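Local coordinates for protein Bd3459 (Bdellovibrio bacteriovorus, PDB 5CEC) that acts as a predatory endopeptidase of the S13 peptidase family, probably with D-Ala-D-Ala carboxypeptidase-type activity, and is bound by the ankyrin-repeat immunity protein Bd3460, at residues L94-T97 with S103-I106; Y122-E127 with M233-A238; L139-N144 with A176-S181. The protein carries 1 engineered substitution. All blocks are in the same frame, centred on the assembly; numbering follows the deposited sequence. Where two conformers were deposited one is given.

Interaction 1 of 3, residues L94-T97 with S103-I106; sequences LHVT and SYDI
V96 lays its CG1 methyl against the ring of Y104, the nearest ring carbon being CD2 at 3.6 Å, in an oblique approach. Because chi1 of V96 (-178°) sets CG1 opposite the backbone N, its second methyl, CG2, is turned instead to CG1 of I106, 4.2 Å away. I106 answers with its own branch: CG2 meets L94 CG at 3.8 Å. Apolar contact thus zigzags between the strands from L94 to I106 to V96 to Y104 on one face of the sheet, where L124 and L128 of helix 118-130 continue it. T97 and D105 turn to the other face and are joined by their main chains: T97 N to D105 O and D105 N to T97 O are both 2.8 Å, with angles at hydrogen of 167° and 157°. This antiparallel hydrogen-bonded pair is followed by V96 and I106 as a non-hydrogen-bonded pair, and the weaker CA-H contact from I106 CA to H95 O, 3.3 Å, fits that alternation. H95 itself directs NE2 to E109. Direction, pairing and the five-residue connection are those of a beta hairpin, strands 91-98 and 104-109, in the interior of a mixed sheet.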
loop_
_atom_site.group_PDB
_atom_site.type_symbol
_atom_site.label_atom_id
_atom_site.label_comp_id
_atom_site.label_asym_id
_atom_site.label_seq_id
_atom_site.Cartn_x
_atom_site.Cartn_y
_atom_site.Cartn_z
ATOM N N LEU A 94 -26.072 4.340 16.597
ATOM C CA LEU A 94 -26.071 3.934 17.987
ATOM C C LEU A 94 -27.450 4.290 18.532
ATOM O O LEU A 94 -27.877 5.441 18.487
ATOM C CB LEU A 94 -24.994 4.680 18.747
ATOM C CG LEU A 94 -23.603 4.036 18.774
ATOM C CD1 LEU A 94 -22.977 4.041 17.413
ATOM C CD2 LEU A 94 -22.752 4.783 19.787
ATOM N N HIS A 95 -28.111 3.310 19.096
ATOM C CA HIS A 95 -29.408 3.484 19.728
ATOM C C HIS A 95 -29.163 3.561 21.220
ATOM O O HIS A 95 -28.745 2.577 21.804
ATOM C CB HIS A 95 -30.304 2.315 19.350
ATOM C CG HIS A 95 -30.535 2.207 17.880
ATOM N ND1 HIS A 95 -31.603 2.825 17.275
ATOM C CD2 HIS A 95 -29.832 1.607 16.886
ATOM C CE1 HIS A 95 -31.579 2.576 15.979
ATOM N NE2 HIS A 95 -30.513 1.842 15.713
ATOM N N VAL A 96 -29.346 4.752 21.789
ATOM C CA VAL A 96 -28.867 5.081 23.136
ATOM C C VAL A 96 -30.039 5.275 24.076
ATOM O O VAL A 96 -30.887 6.151 23.816
ATOM C CB VAL A 96 -28.001 6.360 23.125
ATOM C CG1 VAL A 96 -27.466 6.656 24.514
ATOM C CG2 VAL A 96 -26.860 6.223 22.112
ATOM N N THR A 97 -30.069 4.527 25.177
ATOM C CA THR A 97 -31.159 4.633 26.155
ATOM C C THR A 97 -30.592 4.841 27.562
ATOM O O THR A 97 -29.737 4.051 27.989
ATOM C CB THR A 97 -31.990 3.329 26.180
ATOM O OG1 THR A 97 -32.409 3.000 24.849
ATOM C CG2 THR A 97 -33.230 3.501 27.066
ATOM N N SER A 103 -26.163 5.350 33.819
ATOM C CA SER A 103 -25.473 4.754 32.688
ATOM C C SER A 103 -26.403 4.769 31.472
ATOM O O SER A 103 -27.490 5.398 31.485
ATOM C CB SER A 103 -25.032 3.328 33.026
ATOM O OG SER A 103 -24.272 3.300 34.231
ATOM N N TYR A 104 -25.937 4.118 30.405
ATOM C CA TYR A 104 -26.697 4.014 29.166
ATOM C C TYR A 104 -26.613 2.612 28.633
ATOM O O TYR A 104 -25.599 1.932 28.824
ATOM C CB TYR A 104 -26.150 4.961 28.119
ATOM C CG TYR A 104 -26.328 6.401 28.490
ATOM C CD1 TYR A 104 -25.387 7.067 29.276
ATOM C CD2 TYR A 104 -27.448 7.112 28.067
ATOM C CE1 TYR A 104 -25.552 8.397 29.623
ATOM C CE2 TYR A 104 -27.611 8.436 28.424
ATOM C CZ TYR A 104 -26.664 9.071 29.200
ATOM O OH TYR A 104 -26.837 10.395 29.550
ATOM N N ASP A 105 -27.691 2.179 27.988
ATOM C CA ASP A 105 -27.660 1.012 27.110
ATOM C C ASP A 105 -27.461 1.495 25.694
ATOM O O ASP A 105 -28.067 2.502 25.284
ATOM C CB ASP A 105 -28.963 0.208 27.177
ATOM C CG ASP A 105 -29.128 -0.554 28.477
ATOM O OD1 ASP A 105 -28.130 -0.823 29.190
ATOM O OD2 ASP A 105 -30.296 -0.895 28.773
ATOM N N ILE A 106 -26.623 0.789 24.933
ATOM C CA ILE A 106 -26.336 1.182 23.564
ATOM C C ILE A 106 -26.397 -0.023 22.665
ATOM O O ILE A 106 -25.718 -1.012 22.912
ATOM C CB ILE A 106 -24.985 1.869 23.405
ATOM C CG1 ILE A 106 -24.947 3.139 24.264
ATOM C CG2 ILE A 106 -24.729 2.219 21.935
ATOM C CD1 ILE A 106 -23.666 3.931 24.151
#

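Interaction 2 of 3, residues Y122-E127 with M233-A238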
loop_
_atom_site.group_PDB
_atom_site.type_symbol
_atom_site.label_atom_id
_atom_site.label_comp_id
_atom_site.label_asym_id
_atom_site.label_seq_id
_atom_site.Cartn_x
_atom_site.Cartn_y
_atom_site.Cartn_z
ATOM N N TYR A 122 -11.459 4.748 18.868
ATOM C CA TYR A 122 -10.983 5.866 19.674
ATOM C C TYR A 122 -11.815 7.115 19.458
ATOM O O TYR A 122 -12.149 7.817 20.406
ATOM C CB TYR A 122 -9.521 6.192 19.359
ATOM C CG TYR A 122 -8.459 5.195 19.812
ATOM C CD1 TYR A 122 -8.753 4.100 20.638
ATOM C CD2 TYR A 122 -7.153 5.362 19.396
ATOM C CE1 TYR A 122 -7.766 3.212 21.038
ATOM C CE2 TYR A 122 -6.163 4.488 19.786
ATOM C CZ TYR A 122 -6.463 3.427 20.605
ATOM O OH TYR A 122 -5.454 2.590 20.972
ATOM N N PHE A 123 -12.145 7.398 18.209
ATOM C CA PHE A 123 -13.008 8.546 17.906
ATOM C C PHE A 123 -14.389 8.370 18.509
ATOM O O PHE A 123 -14.933 9.304 19.108
ATOM C CB PHE A 123 -13.091 8.778 16.408
ATOM C CG PHE A 123 -13.907 9.986 16.030
ATOM C CD1 PHE A 123 -13.456 11.286 16.301
ATOM C CD2 PHE A 123 -15.148 9.837 15.463
ATOM C CE1 PHE A 123 -14.229 12.391 15.985
ATOM C CE2 PHE A 123 -15.922 10.948 15.143
ATOM C CZ PHE A 123 -15.466 12.220 15.413
ATOM N N LEU A 124 -14.954 7.181 18.382
ATOM C CA LEU A 124 -16.263 6.941 18.972
ATOM C C LEU A 124 -16.240 7.141 20.493
ATOM O O LEU A 124 -17.169 7.726 21.058
ATOM C CB LEU A 124 -16.795 5.552 18.619
ATOM C CG LEU A 124 -18.100 5.108 19.289
ATOM C CD1 LEU A 124 -19.189 6.150 19.072
ATOM C CD2 LEU A 124 -18.531 3.749 18.817
ATOM N N ILE A 125 -15.196 6.627 21.140
ATOM C CA ILE A 125 -15.086 6.776 22.590
ATOM C C ILE A 125 -14.940 8.237 22.984
ATOM O O ILE A 125 -15.591 8.692 23.952
ATOM C CB ILE A 125 -13.988 5.875 23.170
ATOM C CG1 ILE A 125 -14.380 4.411 23.002
ATOM C CG2 ILE A 125 -13.743 6.176 24.642
ATOM C CD1 ILE A 125 -13.241 3.441 23.105
ATOM N N SER A 126 -14.090 8.960 22.267
ATOM C CA SER A 126 -13.990 10.415 22.456
ATOM C C SER A 126 -15.380 11.091 22.329
ATOM O O SER A 126 -15.766 11.926 23.156
ATOM C CB SER A 126 -13.028 11.013 21.430
ATOM O OG SER A 126 -13.064 12.416 21.462
ATOM N N GLU A 127 -16.131 10.699 21.316
ATOM C CA GLU A 127 -17.466 11.254 21.108
ATOM C C GLU A 127 -18.438 10.879 22.208
ATOM O O GLU A 127 -19.217 11.730 22.635
ATOM C CB GLU A 127 -18.024 10.799 19.758
ATOM C CG GLU A 127 -17.400 11.569 18.600
ATOM C CD GLU A 127 -17.768 13.030 18.677
ATOM O OE1 GLU A 127 -18.914 13.342 18.329
ATOM O OE2 GLU A 127 -16.977 13.859 19.203
ATOM N N MET A 233 -28.396 7.996 17.373
ATOM C CA MET A 233 -27.266 8.827 17.069
ATOM C C MET A 233 -26.555 8.181 15.873
ATOM O O MET A 233 -26.577 6.945 15.718
ATOM C CB MET A 233 -26.355 8.916 18.301
ATOM C CG MET A 233 -27.060 9.410 19.565
ATOM S SD MET A 233 -27.662 11.089 19.406
ATOM C CE MET A 233 -26.101 11.973 19.443
ATOM N N VAL A 234 -25.956 9.000 15.015
ATOM C CA VAL A 234 -25.230 8.491 13.855
ATOM C C VAL A 234 -23.771 8.901 13.943
ATOM O O VAL A 234 -23.437 10.045 14.286
ATOM C CB VAL A 234 -25.865 8.886 12.493
ATOM C CG1 VAL A 234 -25.762 10.380 12.218
ATOM C CG2 VAL A 234 -25.226 8.099 11.359
ATOM N N LEU A 235 -22.910 7.930 13.647
ATOM C CA LEU A 235 -21.473 8.122 13.541
ATOM C C LEU A 235 -21.109 7.821 12.092
ATOM O O LEU A 235 -20.959 6.661 11.697
ATOM C CB LEU A 235 -20.735 7.153 14.472
ATOM C CG LEU A 235 -19.207 7.314 14.513
ATOM C CD1 LEU A 235 -18.822 8.439 15.462
ATOM C CD2 LEU A 235 -18.544 5.994 14.902
ATOM N N MET A 236 -20.956 8.854 11.283
ATOM C CA MET A 236 -20.651 8.653 9.874
ATOM C C MET A 236 -19.162 8.452 9.669
ATOM O O MET A 236 -18.338 9.144 10.262
ATOM C CB MET A 236 -21.100 9.823 9.037
ATOM C CG MET A 236 -22.580 10.077 9.113
ATOM S SD MET A 236 -23.190 11.012 7.712
ATOM C CE MET A 236 -22.466 12.606 8.071
ATOM N N SER A 237 -18.808 7.494 8.819
ATOM C CA SER A 237 -17.430 7.384 8.373
ATOM C C SER A 237 -17.010 8.607 7.591
ATOM O O SER A 237 -17.854 9.394 7.130
ATOM C CB SER A 237 -17.220 6.153 7.492
ATOM O OG SER A 237 -17.808 6.322 6.214
ATOM N N ALA A 238 -15.708 8.752 7.391
ATOM C CA ALA A 238 -15.150 9.578 6.318
ATOM C C ALA A 238 -15.793 9.140 4.991
ATOM O O ALA A 238 -16.246 7.988 4.849
ATOM C CB ALA A 238 -13.613 9.434 6.271
#
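Chi1 of F123 (-177°) and of L235 (-177°) places CG opposite the backbone N in both residues, and with these torsions the two side chains run past each other in opposite directions between helix and strand. The CD1 methyl of L235 then lies nearest the ring atoms CE2 (3.8 Å) and CD2 of F123, in an oblique approach. The other branch, L235 CD2, reaches L124 at its CB, 4.1 Å away. One leucine therefore touches two successive helix residues, each with a different methyl. The CA atoms of L124 and L235 are still 7.6 Å apart, and no hydrogen bond spans the two segments, so the evidence is for side-chain packing alone, all three residues being buried.

The ring of F123 is also held from its own helix: E127 CG sits 3.7 Å above one face, toward the rim. The helical backbone that sets this spacing is regular here, with E127 N donating to F123 O at 2.9 Å. The carboxylate of E127 is drawn off elsewhere, forming a salt bridge with R130 and accepting from the backbone N of L435.

Around the contact, F429 stacks on the F123 ring, L94 of strand 91-98 and F182 of helix 167-182 touch L124, and L235 shares backbone hydrogen bonding with T92. Helix 118-130 is thus packed onto a face of the sheet at strand 231-236, beside strand 91-98.

Interaction 3 of 3, residues L139-N144 with A176-S181; sequences LTFDEN and ATLTSS
Apolar packing supplies all of the contact between the segments, and L178 is its hub. Its CD1 methyl meets the ring of F141, 3.5 Å from CD1 and 3.8 Å from CE1, while its CD2 methyl meets L139 CD2 at 4.1 Å. L178 and F141 run past each other in opposite directions, but L178 and L139 cross at about a right angle. F141 takes a chi1 of 65°, which puts its ring between the backbone N and the carbonyl carbon; V174 and R175 of helix 167-182, the helix of L178, also touch the F141 side chain.

No hydrogen bond crosses between the segments. D142 OD1 accepts from N144 N at 3.0 Å, the donor standing 53° out of the carboxylate plane: an Asx turn at the end of the strand, with G110 N as a second donor to the same oxygen. On the helix, S180 N bonds to A176 O at 2.9 Å, and a wider pi-type turn is present at 178-181.

L178 also touches I216 of strand 212-218, which runs parallel beside strand 135-141. Helix 167-182 lying over two parallel neighbours, in the connection between them, is the arrangement of a beta-alpha-beta crossover.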
loop_
_atom_site.group_PDB
_atom_site.type_symbol
_atom_site.label_atom_id
_atom_site.label_comp_id
_atom_site.label_asym_id
_atom_site.label_seq_id
_atom_site.Cartn_x
_atom_site.Cartn_y
_atom_site.Cartn_z
ATOM N N LEU A 139 -23.992 -3.080 26.103
ATOM C CA LEU A 139 -23.591 -2.765 24.747
ATOM C C LEU A 139 -23.924 -3.929 23.850
ATOM O O LEU A 139 -23.393 -5.022 24.027
ATOM C CB LEU A 139 -22.104 -2.439 24.674
ATOM C CG LEU A 139 -21.554 -2.114 23.286
ATOM C CD1 LEU A 139 -22.227 -0.865 22.724
ATOM C CD2 LEU A 139 -20.035 -1.956 23.317
ATOM N N THR A 140 -24.789 -3.718 22.880
ATOM C CA THR A 140 -25.118 -4.767 21.915
ATOM C C THR A 140 -24.812 -4.287 20.519
ATOM O O THR A 140 -24.592 -3.111 20.307
ATOM C CB THR A 140 -26.581 -5.257 22.047
ATOM O OG1 THR A 140 -27.484 -4.222 21.675
ATOM C CG2 THR A 140 -26.860 -5.736 23.449
ATOM N N PHE A 141 -24.738 -5.219 19.576
ATOM C CA PHE A 141 -24.330 -4.914 18.210
ATOM C C PHE A 141 -24.905 -5.954 17.264
ATOM O O PHE A 141 -25.137 -7.101 17.666
ATOM C CB PHE A 141 -22.805 -4.863 18.082
ATOM C CG PHE A 141 -22.139 -6.196 18.340
ATOM C CD1 PHE A 141 -21.841 -6.610 19.630
ATOM C CD2 PHE A 141 -21.880 -7.067 17.298
ATOM C CE1 PHE A 141 -21.295 -7.848 19.864
ATOM C CE2 PHE A 141 -21.351 -8.301 17.543
ATOM C CZ PHE A 141 -21.057 -8.689 18.815
ATOM N N ASP A 142 -25.137 -5.547 16.016
ATOM C CA ASP A 142 -25.704 -6.455 15.010
ATOM C C ASP A 142 -24.626 -6.957 14.039
ATOM O O ASP A 142 -23.424 -6.717 14.188
ATOM C CB ASP A 142 -26.919 -5.822 14.294
ATOM C CG ASP A 142 -26.569 -4.707 13.343
ATOM O OD1 ASP A 142 -25.384 -4.513 12.980
ATOM O OD2 ASP A 142 -27.534 -4.006 12.940
ATOM N N GLU A 143 -25.088 -7.729 13.067
ATOM C CA GLU A 143 -24.221 -8.437 12.148
ATOM C C GLU A 143 -23.592 -7.557 11.083
ATOM O O GLU A 143 -22.736 -8.005 10.339
ATOM C CB GLU A 143 -24.945 -9.631 11.504
ATOM C CG GLU A 143 -26.066 -9.270 10.541
ATOM C CD GLU A 143 -27.437 -9.111 11.169
ATOM O OE1 GLU A 143 -27.583 -8.639 12.329
ATOM O OE2 GLU A 143 -28.402 -9.414 10.454
ATOM N N ASN A 144 -23.947 -6.273 11.068
ATOM C CA ASN A 144 -23.312 -5.350 10.164
ATOM C C ASN A 144 -22.269 -4.490 10.835
ATOM O O ASN A 144 -21.675 -3.656 10.176
ATOM C CB ASN A 144 -24.366 -4.497 9.469
ATOM C CG ASN A 144 -25.244 -5.321 8.573
ATOM O OD1 ASN A 144 -24.744 -6.143 7.807
ATOM N ND2 ASN A 144 -26.543 -5.082 8.639
ATOM N N ALA A 176 -15.482 -10.369 21.430
ATOM C CA ALA A 176 -14.187 -10.451 22.045
ATOM C C ALA A 176 -13.350 -9.195 21.854
ATOM O O ALA A 176 -12.684 -8.770 22.779
ATOM C CB ALA A 176 -13.423 -11.672 21.565
ATOM N N THR A 177 -13.385 -8.611 20.660
ATOM C CA THR A 177 -12.651 -7.388 20.404
ATOM C C THR A 177 -13.255 -6.206 21.180
ATOM O O THR A 177 -12.524 -5.372 21.713
ATOM C CB THR A 177 -12.645 -7.081 18.889
ATOM O OG1 THR A 177 -12.093 -8.202 18.196
ATOM C CG2 THR A 177 -11.853 -5.815 18.564
ATOM N N LEU A 178 -14.586 -6.147 21.254
ATOM C CA LEU A 178 -15.238 -5.134 22.071
ATOM C C LEU A 178 -14.813 -5.261 23.528
ATOM O O LEU A 178 -14.503 -4.275 24.163
ATOM C CB LEU A 178 -16.749 -5.203 21.942
ATOM C CG LEU A 178 -17.360 -4.607 20.660
ATOM C CD1 LEU A 178 -18.827 -4.994 20.552
ATOM C CD2 LEU A 178 -17.179 -3.093 20.625
ATOM N N THR A 179 -14.733 -6.489 24.029
ATOM C CA THR A 179 -14.415 -6.731 25.417
ATOM C C THR A 179 -12.950 -6.421 25.706
ATOM O O THR A 179 -12.643 -5.785 26.714
ATOM C CB THR A 179 -14.724 -8.181 25.781
ATOM O OG1 THR A 179 -16.116 -8.463 25.573
ATOM C CG2 THR A 179 -14.345 -8.549 27.230
ATOM N N SER A 180 -12.043 -6.832 24.823
ATOM C CA SER A 180 -10.619 -6.763 25.151
ATOM C C SER A 180 -9.937 -5.502 24.652
ATOM O O SER A 180 -8.875 -5.159 25.139
ATOM C CB SER A 180 -9.906 -8.006 24.630
ATOM O OG SER A 180 -10.373 -9.146 25.331
ATOM N N SER A 181 -10.562 -4.803 23.695
ATOM C CA SER A 181 -9.964 -3.617 23.099
ATOM C C SER A 181 -10.833 -2.374 23.214
ATOM O O SER A 181 -10.375 -1.350 23.702
ATOM C CB SER A 181 -9.626 -3.880 21.623
ATOM O OG SER A 181 -8.635 -4.883 21.524
#

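The three contacts belong to one mixed sheet and the helices on it. Interaction 1 pairs its central strands, 91-98 and 104-109; interaction 2 reaches the flanking strand 231-236 and interaction 3 the flanking strand 135-141 on the other side. Their centres lie 14 to 15 Å apart. Interaction 1 touches both others, through L94 N to M233 O at 2.8 Å and I106 O to T140 N at 2.9 Å; interactions 2 and 3 stay about 6 Å apart at their nearest atoms. Interaction 1 closes first along the chain, whereas 139-144 and 176-181 both fall between 122-127 and 233-238. Residues far apart in sequence are thereby gathered into one sheet-and-helix unit.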